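Local coordinates for protein putative polyketide synthase (Streptomyces coelicolor, PDB 1U0M) that catalyses iterative condensation of five malonyl-CoA units into a pentaketide and its Claisen and aldol cyclisation to 1,3,6,8-tetrahydroxynaphthalene, for melanin and naphthoquinone-type metabolites, at residues Y111-G116 with A172-S177; L144-G149 with Y309-S314; C176-Q181 with F196-A201. All coordinates share one frame; numbering follows the deposited sequence.

Overall arrangement
The three contacts lie in and beside the active-site region of a thiolase-fold subunit. Interaction 1 joins neighbouring parallel strands of the central sheet, interaction 2 holds the probable nucleophile Cys146, and interaction 3 ties the continuation of strand 167-175 to the start of the adjacent antiparallel strand 198-206. Centres of interactions 1 and 2 lie about 8 Å apart, bridged by Glu174 OE2 and Ser314 OG at 2.7 Å. Interactions 1 and 3 share Cys176 and Ser177, with centres about 7 Å apart. Asn311 O and Gly197 N, 2.9 Å apart, link interactions 2 and 3. A polyethylene glycol, probably from crystallisation, lies about 4 Å from the side chains of both Cys176 and Phe196, consistent with a pocket there.

Interaction 1 (Y111-G116 with A172-S177); sequences YVSCTG and ACEFCS
Thr115 turns OG1 between its own backbone N and carbonyl carbon (chi1 42°), while Glu174 bends at chi2 (-75°) to bring its carboxylate back to 113-115, so that hydroxyl and acid meet beyond the end of a parallel strand pair in the thiolase fold. Within the pair, Val112 and Ala172 form the bridge, their side chains on one face, and Cys173 N donates to Val112 O at 3.1 Å. Past Val112 the chain leaves the strand, and side chains carry the pairing on. Glu174 OE1 accepts from two donors: Cys114 N at 3.2 Å, on the syn side and 16° out of the carboxylate plane, and Thr115 OG1 at 2.9 Å, arriving nearly along the C-O axis. Thr115 OG1 in turn receives Phe175 N at 3.0 Å, a double role that would hold the threonine hydroxyl in this rotation. The other carboxylate oxygen, OE2, is held by Ser314 OG, which gives the buried acid polar partners at both oxygens. Ser113 OG, bonded chiefly to Tyr80 OH, also lies 3.0 Å from Cys173 O, a weak bond at most. On the remaining branch of the threonine, the methyl CG2 sits 3.5 Å from Cys176 CA.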
loop_
_atom_site.group_PDB
_atom_site.type_symbol
_atom_site.label_atom_id
_atom_site.label_comp_id
_atom_site.label_asym_id
_atom_site.label_seq_id
_atom_site.Cartn_x
_atom_site.Cartn_y
_atom_site.Cartn_z
ATOM N N TYR A 111 4.709 -5.647 4.019
ATOM C CA TYR A 111 3.500 -6.384 4.366
ATOM C C TYR A 111 2.424 -6.294 3.290
ATOM O O TYR A 111 1.910 -5.207 3.014
ATOM C CB TYR A 111 2.951 -5.844 5.689
ATOM C CG TYR A 111 1.843 -6.683 6.309
ATOM C CD1 TYR A 111 2.136 -7.698 7.223
ATOM C CD2 TYR A 111 0.504 -6.453 5.987
ATOM C CE1 TYR A 111 1.123 -8.454 7.804
ATOM C CE2 TYR A 111 -0.510 -7.204 6.561
ATOM C CZ TYR A 111 -0.196 -8.199 7.470
ATOM O OH TYR A 111 -1.209 -8.920 8.057
ATOM N N VAL A 112 2.079 -7.429 2.683
ATOM C CA VAL A 112 1.039 -7.428 1.654
ATOM C C VAL A 112 -0.199 -8.247 2.019
ATOM O O VAL A 112 -0.117 -9.392 2.463
ATOM C CB VAL A 112 1.580 -7.912 0.300
ATOM C CG1 VAL A 112 2.707 -7.005 -0.135
ATOM C CG2 VAL A 112 2.047 -9.350 0.399
ATOM N N SER A 113 -1.353 -7.626 1.831
ATOM C CA SER A 113 -2.633 -8.249 2.122
ATOM C C SER A 113 -3.751 -7.444 1.492
ATOM O O SER A 113 -3.761 -6.219 1.575
ATOM C CB SER A 113 -2.860 -8.313 3.626
ATOM O OG SER A 113 -4.205 -8.664 3.895
ATOM N N CYS A 114 -4.694 -8.126 0.861
ATOM C CA CYS A 114 -5.823 -7.441 0.235
ATOM C C CYS A 114 -7.125 -8.005 0.771
ATOM O O CYS A 114 -8.209 -7.661 0.303
ATOM C CB CYS A 114 -5.773 -7.618 -1.283
ATOM S SG CYS A 114 -5.971 -9.309 -1.844
ATOM N N THR A 115 -7.015 -8.858 1.782
ATOM C CA THR A 115 -8.185 -9.512 2.357
ATOM C C THR A 115 -8.787 -8.858 3.584
ATOM O O THR A 115 -9.717 -9.378 4.184
ATOM C CB THR A 115 -7.847 -10.947 2.673
ATOM O OG1 THR A 115 -6.539 -10.991 3.249
ATOM C CG2 THR A 115 -7.875 -11.778 1.386
ATOM N N GLY A 116 -8.260 -7.707 3.946
ATOM C CA GLY A 116 -8.778 -7.000 5.087
ATOM C C GLY A 116 -8.131 -5.642 5.068
ATOM O O GLY A 116 -7.200 -5.401 4.306
ATOM N N ALA A 172 3.344 -12.011 3.714
ATOM C CA ALA A 172 2.097 -12.087 2.971
ATOM C C ALA A 172 1.047 -12.705 3.899
ATOM O O ALA A 172 1.233 -13.795 4.425
ATOM C CB ALA A 172 2.289 -12.943 1.729
ATOM N N CYS A 173 -0.054 -12.001 4.110
ATOM C CA CYS A 173 -1.113 -12.500 4.978
ATOM C C CYS A 173 -2.427 -12.425 4.218
ATOM O O CYS A 173 -2.911 -11.339 3.923
ATOM C CB CYS A 173 -1.188 -11.653 6.251
ATOM S SG CYS A 173 -2.282 -12.310 7.509
ATOM N N GLU A 174 -3.008 -13.575 3.906
ATOM C CA GLU A 174 -4.248 -13.591 3.148
ATOM C C GLU A 174 -5.333 -14.504 3.714
ATOM O O GLU A 174 -5.185 -15.728 3.756
ATOM C CB GLU A 174 -3.938 -13.968 1.693
ATOM C CG GLU A 174 -2.885 -13.068 1.035
ATOM C CD GLU A 174 -3.422 -11.681 0.663
ATOM O OE1 GLU A 174 -4.451 -11.270 1.246
ATOM O OE2 GLU A 174 -2.816 -11.003 -0.206
ATOM N N PHE A 175 -6.431 -13.889 4.147
ATOM C CA PHE A 175 -7.574 -14.611 4.700
ATOM C C PHE A 175 -8.733 -14.385 3.728
ATOM O O PHE A 175 -9.713 -13.689 4.052
ATOM C CB PHE A 175 -7.931 -14.035 6.075
ATOM C CG PHE A 175 -6.832 -14.152 7.103
ATOM C CD1 PHE A 175 -6.659 -13.157 8.066
ATOM C CD2 PHE A 175 -5.996 -15.268 7.137
ATOM C CE1 PHE A 175 -5.672 -13.267 9.053
ATOM C CE2 PHE A 175 -5.001 -15.392 8.120
ATOM C CZ PHE A 175 -4.841 -14.389 9.080
ATOM N N CYS A 176 -8.640 -15.001 2.551
ATOM C CA CYS A 176 -9.650 -14.799 1.508
ATOM C C CYS A 176 -11.053 -15.202 1.937
ATOM O O CYS A 176 -12.027 -14.671 1.429
ATOM C CB CYS A 176 -9.261 -15.540 0.214
ATOM S SG CYS A 176 -7.644 -15.067 -0.488
ATOM N N SER A 177 -11.148 -16.142 2.867
ATOM C CA SER A 177 -12.435 -16.589 3.356
ATOM C C SER A 177 -13.198 -15.444 3.997
ATOM O O SER A 177 -14.415 -15.489 4.094
ATOM C CB SER A 177 -12.251 -17.700 4.384
ATOM O OG SER A 177 -11.549 -17.221 5.513
#

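Interaction 2 (L144-G149 with Y309-S314); sequences LGCAAG and YGNIAS
This contact belongs to the active site: Cys146, the nucleophile by similarity, stands where the chain enters helix 148-162, and its sulfur faces the loop that carries Asn311. The SG lies 4.0 Å from Asn311 OD1 and 4.1 Å from Asn311 ND2, nearly equidistant from the two ends of the amide, and no hydrogen bond crosses between the segments. His278 touches both side chains, which is consistent with the Cys-His-Asn catalytic triad of chalcone synthase-like enzymes. The Asn311 side chain extends with CG opposite its own backbone N (chi1 -167°), and OD1 then accepts from Ala313 N at 2.9 Å. That N-H approaches in the carbonyl plane and closes an Asx turn, a bond that probably restrains the amide's rotation. With an alanine in place of Asn311, Ala313 N would probably lose its acceptor and the sulfur of Cys146 the polar amide it faces.

In the thiolase-like architecture the two segments come from the N-terminal and C-terminal family regions of the chain, so the site is assembled where the two halves meet. Beside the cysteine the two segments meet by close van der Waals contact. Ser314 offers its CB, which lies 3.6 Å from Ala148 CB and 3.5 Å from Gly149 N, while its hydroxyl points to Glu174. Gly149 comes nearer still to the loop: its CA is 3.2 Å from Ser314 O, a CA-H...O contact with an angle of 124° at the hydrogen. The space where a CB would lie on that glycine is taken by the same carbonyl oxygen. Cys146 itself also approaches the loop backbone, its SG reaching 4.1 Å from Ala313 CA.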
loop_
_atom_site.group_PDB
_atom_site.type_symbol
_atom_site.label_atom_id
_atom_site.label_comp_id
_atom_site.label_asym_id
_atom_site.label_seq_id
_atom_site.Cartn_x
_atom_site.Cartn_y
_atom_site.Cartn_z
ATOM N N LEU A 144 -2.668 -4.639 -4.482
ATOM C CA LEU A 144 -2.097 -5.384 -5.601
ATOM C C LEU A 144 -2.515 -6.845 -5.677
ATOM O O LEU A 144 -2.007 -7.596 -6.505
ATOM C CB LEU A 144 -0.572 -5.269 -5.585
ATOM C CG LEU A 144 -0.071 -3.897 -6.054
ATOM C CD1 LEU A 144 1.437 -3.820 -5.922
ATOM C CD2 LEU A 144 -0.496 -3.666 -7.496
ATOM N N GLY A 145 -3.456 -7.239 -4.822
ATOM C CA GLY A 145 -3.978 -8.601 -4.816
ATOM C C GLY A 145 -3.071 -9.795 -5.103
ATOM O O GLY A 145 -2.034 -9.983 -4.456
ATOM N N CYS A 146 -3.481 -10.622 -6.065
ATOM C CA CYS A 146 -2.726 -11.816 -6.431
ATOM C C CYS A 146 -1.315 -11.519 -6.949
ATOM O O CYS A 146 -0.467 -12.410 -7.013
ATOM C CB CYS A 146 -3.508 -12.629 -7.469
ATOM S SG CYS A 146 -5.016 -13.425 -6.841
ATOM N N ALA A 147 -1.066 -10.259 -7.292
ATOM C CA ALA A 147 0.231 -9.830 -7.803
ATOM C C ALA A 147 1.152 -9.290 -6.708
ATOM O O ALA A 147 2.342 -9.098 -6.936
ATOM C CB ALA A 147 0.030 -8.755 -8.877
ATOM N N ALA A 148 0.606 -9.048 -5.525
ATOM C CA ALA A 148 1.390 -8.490 -4.426
ATOM C C ALA A 148 2.594 -9.326 -4.020
ATOM O O ALA A 148 3.582 -8.784 -3.536
ATOM C CB ALA A 148 0.498 -8.248 -3.219
ATOM N N GLY A 149 2.510 -10.642 -4.190
ATOM C CA GLY A 149 3.634 -11.494 -3.834
ATOM C C GLY A 149 4.862 -11.081 -4.628
ATOM O O GLY A 149 5.882 -10.684 -4.062
ATOM N N TYR A 309 -3.702 -25.829 -1.182
ATOM C CA TYR A 309 -4.106 -24.661 -0.411
ATOM C C TYR A 309 -5.164 -23.827 -1.119
ATOM O O TYR A 309 -5.929 -23.102 -0.484
ATOM C CB TYR A 309 -2.874 -23.786 -0.125
ATOM C CG TYR A 309 -1.821 -24.439 0.754
ATOM C CD1 TYR A 309 -0.509 -23.960 0.780
ATOM C CD2 TYR A 309 -2.140 -25.520 1.576
ATOM C CE1 TYR A 309 0.458 -24.541 1.606
ATOM C CE2 TYR A 309 -1.188 -26.108 2.405
ATOM C CZ TYR A 309 0.108 -25.615 2.416
ATOM O OH TYR A 309 1.045 -26.191 3.243
ATOM N N GLY A 310 -5.208 -23.941 -2.438
ATOM C CA GLY A 310 -6.154 -23.160 -3.204
ATOM C C GLY A 310 -5.435 -21.879 -3.548
ATOM O O GLY A 310 -4.216 -21.793 -3.411
ATOM N N ASN A 311 -6.170 -20.875 -3.995
ATOM C CA ASN A 311 -5.540 -19.616 -4.326
ATOM C C ASN A 311 -5.442 -18.777 -3.064
ATOM O O ASN A 311 -6.445 -18.253 -2.570
ATOM C CB ASN A 311 -6.349 -18.865 -5.369
ATOM C CG ASN A 311 -5.586 -17.719 -5.951
ATOM O OD1 ASN A 311 -4.806 -17.055 -5.249
ATOM N ND2 ASN A 311 -5.794 -17.463 -7.242
ATOM N N ILE A 312 -4.226 -18.653 -2.545
ATOM C CA ILE A 312 -3.997 -17.888 -1.341
ATOM C C ILE A 312 -3.371 -16.536 -1.675
ATOM O O ILE A 312 -2.503 -16.035 -0.951
ATOM C CB ILE A 312 -3.112 -18.674 -0.368
ATOM C CG1 ILE A 312 -1.764 -19.009 -1.009
ATOM C CG2 ILE A 312 -3.782 -19.974 -0.026
ATOM C CD1 ILE A 312 -0.826 -19.710 -0.076
ATOM N N ALA A 313 -3.836 -15.958 -2.781
ATOM C CA ALA A 313 -3.392 -14.658 -3.262
ATOM C C ALA A 313 -1.886 -14.439 -3.266
ATOM O O ALA A 313 -1.125 -15.290 -3.712
ATOM C CB ALA A 313 -4.068 -13.552 -2.463
ATOM N N SER A 314 -1.476 -13.283 -2.750
ATOM C CA SER A 314 -0.079 -12.878 -2.701
ATOM C C SER A 314 0.871 -13.935 -2.152
ATOM O O SER A 314 2.054 -13.939 -2.486
ATOM C CB SER A 314 0.061 -11.584 -1.886
ATOM O OG SER A 314 -0.267 -11.773 -0.514
#

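Interaction 3 (C176-Q181 with F196-A201); sequences CSLCYQ and FGDGIA
The carboxylate of Asp198 is turned toward the short 3-10 segment 176-178 and holds Ser177 by both its backbone and its side chain. OD1 receives Ser177 N at 2.8 Å, almost straight, with an angle of 175° at the hydrogen, and OD2 pairs with Ser177 OG at 2.6 Å. Both oxygens accept through their syn lone pairs, and together the two bonds define how the carboxylate is rotated. The serine hydroxyl is brought there by its first torsion (chi1 63°), which folds OG back between the backbone N and the carbonyl carbon.

The second pairing is apolar. Cys176 points its CB toward 196-201, where it meets Phe196 CB at 3.6 Å, but the phenyl ring leads away from the segment. Its nearest atom to the sulfur is Phe196 CD2, 4.0 Å from Cys176 SG, and SG lies 5.2 Å from the ring centroid at 68° off the normal, an oblique sulfur-aromatic contact. The ring then meets Phe241, and its side chain comes within about 4 Å of that of Cys146, placing it beside the probable nucleophile.

Asp198 OD2 also accepts from Val61 N, so the buried carboxylate has three hydrogen-bond donors around it, an environment likely to stabilise its negative charge.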
loop_
_atom_site.group_PDB
_atom_site.type_symbol
_atom_site.label_atom_id
_atom_site.label_comp_id
_atom_site.label_asym_id
_atom_site.label_seq_id
_atom_site.Cartn_x
_atom_site.Cartn_y
_atom_site.Cartn_z
ATOM N N CYS A 176 -8.640 -15.001 2.551
ATOM C CA CYS A 176 -9.650 -14.799 1.508
ATOM C C CYS A 176 -11.053 -15.202 1.937
ATOM O O CYS A 176 -12.027 -14.671 1.429
ATOM C CB CYS A 176 -9.261 -15.540 0.214
ATOM S SG CYS A 176 -7.644 -15.067 -0.488
ATOM N N SER A 177 -11.148 -16.142 2.867
ATOM C CA SER A 177 -12.435 -16.589 3.356
ATOM C C SER A 177 -13.198 -15.444 3.997
ATOM O O SER A 177 -14.415 -15.489 4.094
ATOM C CB SER A 177 -12.251 -17.700 4.384
ATOM O OG SER A 177 -11.549 -17.221 5.513
ATOM N N LEU A 178 -12.481 -14.420 4.448
ATOM C CA LEU A 178 -13.123 -13.271 5.085
ATOM C C LEU A 178 -13.694 -12.286 4.071
ATOM O O LEU A 178 -14.146 -11.205 4.424
ATOM C CB LEU A 178 -12.140 -12.563 6.021
ATOM C CG LEU A 178 -11.832 -13.354 7.304
ATOM C CD1 LEU A 178 -13.143 -13.670 8.031
ATOM C CD2 LEU A 178 -11.126 -14.660 6.973
ATOM N N CYS A 179 -13.665 -12.675 2.805
ATOM C CA CYS A 179 -14.206 -11.847 1.747
ATOM C C CYS A 179 -15.332 -12.600 1.070
ATOM O O CYS A 179 -15.762 -12.237 -0.007
ATOM C CB CYS A 179 -13.115 -11.467 0.743
ATOM S SG CYS A 179 -11.958 -10.212 1.377
ATOM N N TYR A 180 -15.815 -13.657 1.716
ATOM C CA TYR A 180 -16.926 -14.439 1.172
ATOM C C TYR A 180 -18.193 -13.590 1.272
ATOM O O TYR A 180 -18.517 -13.089 2.352
ATOM C CB TYR A 180 -17.113 -15.736 1.969
ATOM C CG TYR A 180 -18.386 -16.477 1.615
ATOM C CD1 TYR A 180 -18.592 -16.990 0.323
ATOM C CD2 TYR A 180 -19.408 -16.614 2.547
ATOM C CE1 TYR A 180 -19.794 -17.610 -0.020
ATOM C CE2 TYR A 180 -20.606 -17.229 2.217
ATOM C CZ TYR A 180 -20.796 -17.722 0.935
ATOM O OH TYR A 180 -22.001 -18.291 0.610
ATOM N N GLN A 181 -18.906 -13.434 0.156
ATOM C CA GLN A 181 -20.131 -12.629 0.115
ATOM C C GLN A 181 -21.339 -13.425 -0.364
ATOM O O GLN A 181 -21.577 -13.545 -1.574
ATOM C CB GLN A 181 -19.954 -11.430 -0.818
ATOM C CG GLN A 181 -18.698 -10.618 -0.595
ATOM C CD GLN A 181 -18.747 -9.718 0.633
ATOM O OE1 GLN A 181 -17.739 -9.127 0.996
ATOM N NE2 GLN A 181 -19.914 -9.598 1.253
ATOM N N PHE A 196 -10.360 -19.714 -3.781
ATOM C CA PHE A 196 -9.495 -19.026 -2.824
ATOM C C PHE A 196 -9.459 -19.615 -1.433
ATOM O O PHE A 196 -10.464 -20.117 -0.947
ATOM C CB PHE A 196 -9.876 -17.555 -2.722
ATOM C CG PHE A 196 -9.680 -16.794 -3.989
ATOM C CD1 PHE A 196 -10.650 -16.826 -4.988
ATOM C CD2 PHE A 196 -8.512 -16.077 -4.207
ATOM C CE1 PHE A 196 -10.457 -16.154 -6.190
ATOM C CE2 PHE A 196 -8.305 -15.400 -5.410
ATOM C CZ PHE A 196 -9.277 -15.439 -6.407
ATOM N N GLY A 197 -8.288 -19.535 -0.803
ATOM C CA GLY A 197 -8.104 -20.051 0.548
ATOM C C GLY A 197 -7.342 -19.067 1.426
ATOM O O GLY A 197 -7.041 -17.938 1.007
ATOM N N ASP A 198 -7.050 -19.475 2.659
ATOM C CA ASP A 198 -6.305 -18.617 3.576
ATOM C C ASP A 198 -4.876 -19.160 3.784
ATOM O O ASP A 198 -4.667 -20.364 3.920
ATOM C CB ASP A 198 -7.010 -18.513 4.929
ATOM C CG ASP A 198 -8.454 -18.030 4.818
ATOM O OD1 ASP A 198 -8.850 -17.416 3.802
ATOM O OD2 ASP A 198 -9.195 -18.263 5.777
ATOM N N GLY A 199 -3.898 -18.261 3.797
ATOM C CA GLY A 199 -2.510 -18.668 3.975
ATOM C C GLY A 199 -1.621 -17.493 4.342
ATOM O O GLY A 199 -1.935 -16.344 4.030
ATOM N N ILE A 200 -0.508 -17.783 5.006
ATOM C CA ILE A 200 0.438 -16.755 5.425
ATOM C C ILE A 200 1.872 -17.125 5.025
ATOM O O ILE A 200 2.338 -18.227 5.291
ATOM C CB ILE A 200 0.391 -16.555 6.952
ATOM C CG1 ILE A 200 -1.022 -16.165 7.379
ATOM C CG2 ILE A 200 1.398 -15.473 7.369
ATOM C CD1 ILE A 200 -1.240 -16.156 8.863
ATOM N N ALA A 201 2.567 -16.194 4.389
ATOM C CA ALA A 201 3.941 -16.435 3.970
ATOM C C ALA A 201 4.851 -15.296 4.399
ATOM O O ALA A 201 4.442 -14.130 4.412
ATOM C CB ALA A 201 4.001 -16.608 2.463
#